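Local coordinates for protein vinylacetyl-CoA Delta-isomerase (Nitrosopumilus maritimus SCM1, PDB 6VJR) that probably dehydrates 4-hydroxybutyryl-CoA and isomerises vinylacetyl-CoA, using a flavin and an iron-sulfur cluster, at residues 114-117 and 118-121. Residues are numbered along the deposited sequence; the frame is centred on the assembly and turned at random.
Sequences TFEI and DEKH
I117 overlaps the imidazole of H121 one turn further on, at the C-terminal end of helix 101-121: its CG2 branch reaches CD2 of the ring at 4.0 Å. With CG2 anti to the backbone N, that methyl points along the helix towards the ring, while the rest of the buried side chain packs on F277, Y125 and M271. The carbonyl oxygen of I117 lies in the plane of the imidazole, at its edge, 3.5 Å from CD2, and the same oxygen accepts the backbone N of H121 at 2.8 Å. This i to i+4 bond has two fellows, from D118 N to T114 O (3.1 Å, 165°) and from E119 N to F115 O, whereas K120 N is weakly shared between E116 O and I117 O. E116 and E119 run side by side and point the same way, their carboxylates turned 72° apart and OE1 of E119 4.0 Å from CG of E116. A water links the backbone carbonyl oxygen of E116 (2.7 Å) to the carboxylate of E119, the second bond weak. R284 pairs with E116 and K351 with E119, which probably offsets the like charges. In D118, chi1 of -68° sets CG beside the backbone N and 3.3 Å from T114 O; OD1 bonds the T123 hydroxyl and Y125 N, and OD2 bonds H126 N. Replacing this aspartate by alanine is likely to leave the amides of Y125 and H126, and the T123 hydroxyl, without their carboxylate partner. The helix end thus combines backbone bonds, a buried I117 and polar ends paired beyond the helix, OE1 of E276 making a salt bridge with K120 NZ and a hydrogen bond with H121 NE2.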
ATOM      1  N   THR A 114     -17.345 -10.662  35.612  1.00 16.44           N
ATOM      2  CA  THR A 114     -17.646 -10.865  37.037  1.00 17.70           C
ATOM      3  C   THR A 114     -18.638 -12.014  37.225  1.00 17.02           C
ATOM      4  O   THR A 114     -18.524 -12.786  38.180  1.00 18.99           O
ATOM      5  CB  THR A 114     -18.168  -9.592  37.693  1.00 18.11           C
ATOM      6  OG1 THR A 114     -19.274  -9.089  36.952  1.00 18.25           O
ATOM      7  CG2 THR A 114     -17.073  -8.558  37.884  1.00 17.59           C
ATOM      8  N   PHE A 115     -19.639 -12.093  36.341  1.00 18.28           N
ATOM      9  CA  PHE A 115     -20.621 -13.158  36.376  1.00 19.05           C
ATOM     10  C   PHE A 115     -19.943 -14.526  36.310  1.00 18.68           C
ATOM     11  O   PHE A 115     -20.289 -15.443  37.072  1.00 22.75           O
ATOM     12  CB  PHE A 115     -21.630 -12.945  35.243  1.00 20.91           C
ATOM     13  CG  PHE A 115     -22.762 -13.959  35.255  1.00 20.63           C
ATOM     14  CD1 PHE A 115     -22.590 -15.218  34.706  1.00 21.60           C
ATOM     15  CD2 PHE A 115     -24.009 -13.630  35.762  1.00 24.62           C
ATOM     16  CE1 PHE A 115     -23.631 -16.107  34.647  1.00 23.95           C
ATOM     17  CE2 PHE A 115     -25.045 -14.543  35.730  1.00 24.83           C
ATOM     18  CZ  PHE A 115     -24.852 -15.778  35.176  1.00 24.95           C
ATOM     19  N   GLU A 116     -18.947 -14.637  35.416  1.00 17.85           N
ATOM     20  CA  GLU A 116     -18.278 -15.902  35.179  1.00 18.93           C
ATOM     21  C   GLU A 116     -17.313 -16.238  36.310  1.00 18.15           C
ATOM     22  O   GLU A 116     -17.202 -17.405  36.636  1.00 20.06           O
ATOM     23  CB  GLU A 116     -17.655 -15.964  33.792  1.00 20.16           C
ATOM     24  CG  GLU A 116     -18.763 -16.039  32.738  1.00 23.00           C
ATOM     25  CD  GLU A 116     -18.347 -16.179  31.286  1.00 25.24           C
ATOM     26  OE1 GLU A 116     -17.601 -17.152  31.034  1.00 29.03           O
ATOM     27  OE2 GLU A 116     -18.807 -15.379  30.430  1.00 27.01           O
ATOM     28  N   ILE A 117     -16.640 -15.254  36.917  1.00 18.87           N
ATOM     29  CA  ILE A 117     -15.835 -15.528  38.087  1.00 20.13           C
ATOM     30  C   ILE A 117     -16.703 -16.155  39.172  1.00 20.27           C
ATOM     31  O   ILE A 117     -16.317 -17.166  39.756  1.00 23.39           O
ATOM     32  CB  ILE A 117     -15.157 -14.259  38.620  1.00 18.50           C
ATOM     33  CG1 ILE A 117     -14.257 -13.601  37.579  1.00 18.54           C
ATOM     34  CG2 ILE A 117     -14.401 -14.595  39.897  1.00 19.19           C
ATOM     35  CD1 ILE A 117     -13.713 -12.246  37.967  1.00 18.79           C
ATOM     36  N   ASP A 118     -17.868 -15.534  39.441  1.00 20.44           N
ATOM     37  CA  ASP A 118     -18.770 -15.962  40.503  1.00 22.76           C
ATOM     38  C   ASP A 118     -19.303 -17.370  40.246  1.00 23.91           C
ATOM     39  O   ASP A 118     -19.430 -18.167  41.189  1.00 24.62           O
ATOM     40  CB  ASP A 118     -19.928 -14.996  40.681  1.00 21.94           C
ATOM     41  CG  ASP A 118     -19.563 -13.621  41.227  1.00 23.12           C
ATOM     42  OD1 ASP A 118     -18.373 -13.421  41.645  1.00 22.57           O
ATOM     43  OD2 ASP A 118     -20.468 -12.751  41.245  1.00 22.61           O
ATOM     44  N   GLU A 119     -19.628 -17.652  38.982  1.00 23.61           N
ATOM     45  CA  GLU A 119     -20.107 -18.966  38.562  1.00 24.94           C
ATOM     46  C   GLU A 119     -19.111 -20.045  38.989  1.00 25.14           C
ATOM     47  O   GLU A 119     -19.515 -21.087  39.474  1.00 26.93           O
ATOM     48  CB  GLU A 119     -20.416 -18.911  37.064  1.00 30.05           C
ATOM     49  CG  GLU A 119     -21.068 -20.143  36.456  1.00 36.35           C
ATOM     50  CD  GLU A 119     -21.321 -19.894  34.971  1.00 41.41           C
ATOM     51  OE1 GLU A 119     -20.421 -19.368  34.250  1.00 47.17           O
ATOM     52  OE2 GLU A 119     -22.446 -20.185  34.539  1.00 45.64           O
ATOM     53  N   LYS A 120     -17.806 -19.785  38.841  1.00 24.59           N
ATOM     54  CA  LYS A 120     -16.799 -20.768  39.202  1.00 24.80           C
ATOM     55  C   LYS A 120     -16.493 -20.754  40.706  1.00 24.84           C
ATOM     56  O   LYS A 120     -16.341 -21.815  41.311  1.00 27.75           O
ATOM     57  CB  LYS A 120     -15.524 -20.513  38.394  1.00 24.90           C
ATOM     58  CG  LYS A 120     -14.419 -21.484  38.736  1.00 25.68           C
ATOM     59  CD  LYS A 120     -13.149 -21.290  37.939  1.00 28.56           C
ATOM     60  CE  LYS A 120     -12.087 -22.244  38.421  1.00 32.07           C
ATOM     61  NZ  LYS A 120     -10.834 -21.962  37.703  1.00 33.87           N
ATOM     62  N   HIS A 121     -16.380 -19.556  41.302  1.00 24.45           N
ATOM     63  CA  HIS A 121     -15.762 -19.401  42.610  1.00 25.51           C
ATOM     64  C   HIS A 121     -16.795 -19.237  43.737  1.00 27.60           C
ATOM     65  O   HIS A 121     -16.471 -19.353  44.914  1.00 30.69           O
ATOM     66  CB  HIS A 121     -14.752 -18.261  42.582  1.00 25.39           C
ATOM     67  CG  HIS A 121     -13.502 -18.580  41.851  1.00 24.99           C
ATOM     68  ND1 HIS A 121     -12.459 -19.249  42.454  1.00 28.02           N
ATOM     69  CD2 HIS A 121     -13.138 -18.369  40.587  1.00 23.96           C
ATOM     70  CE1 HIS A 121     -11.484 -19.417  41.559  1.00 29.84           C
ATOM     71  NE2 HIS A 121     -11.876 -18.893  40.424  1.00 24.70           N
TER
HETATM   72  O   HOH W   1     -17.138 -19.493  34.955  1.00 28.56           O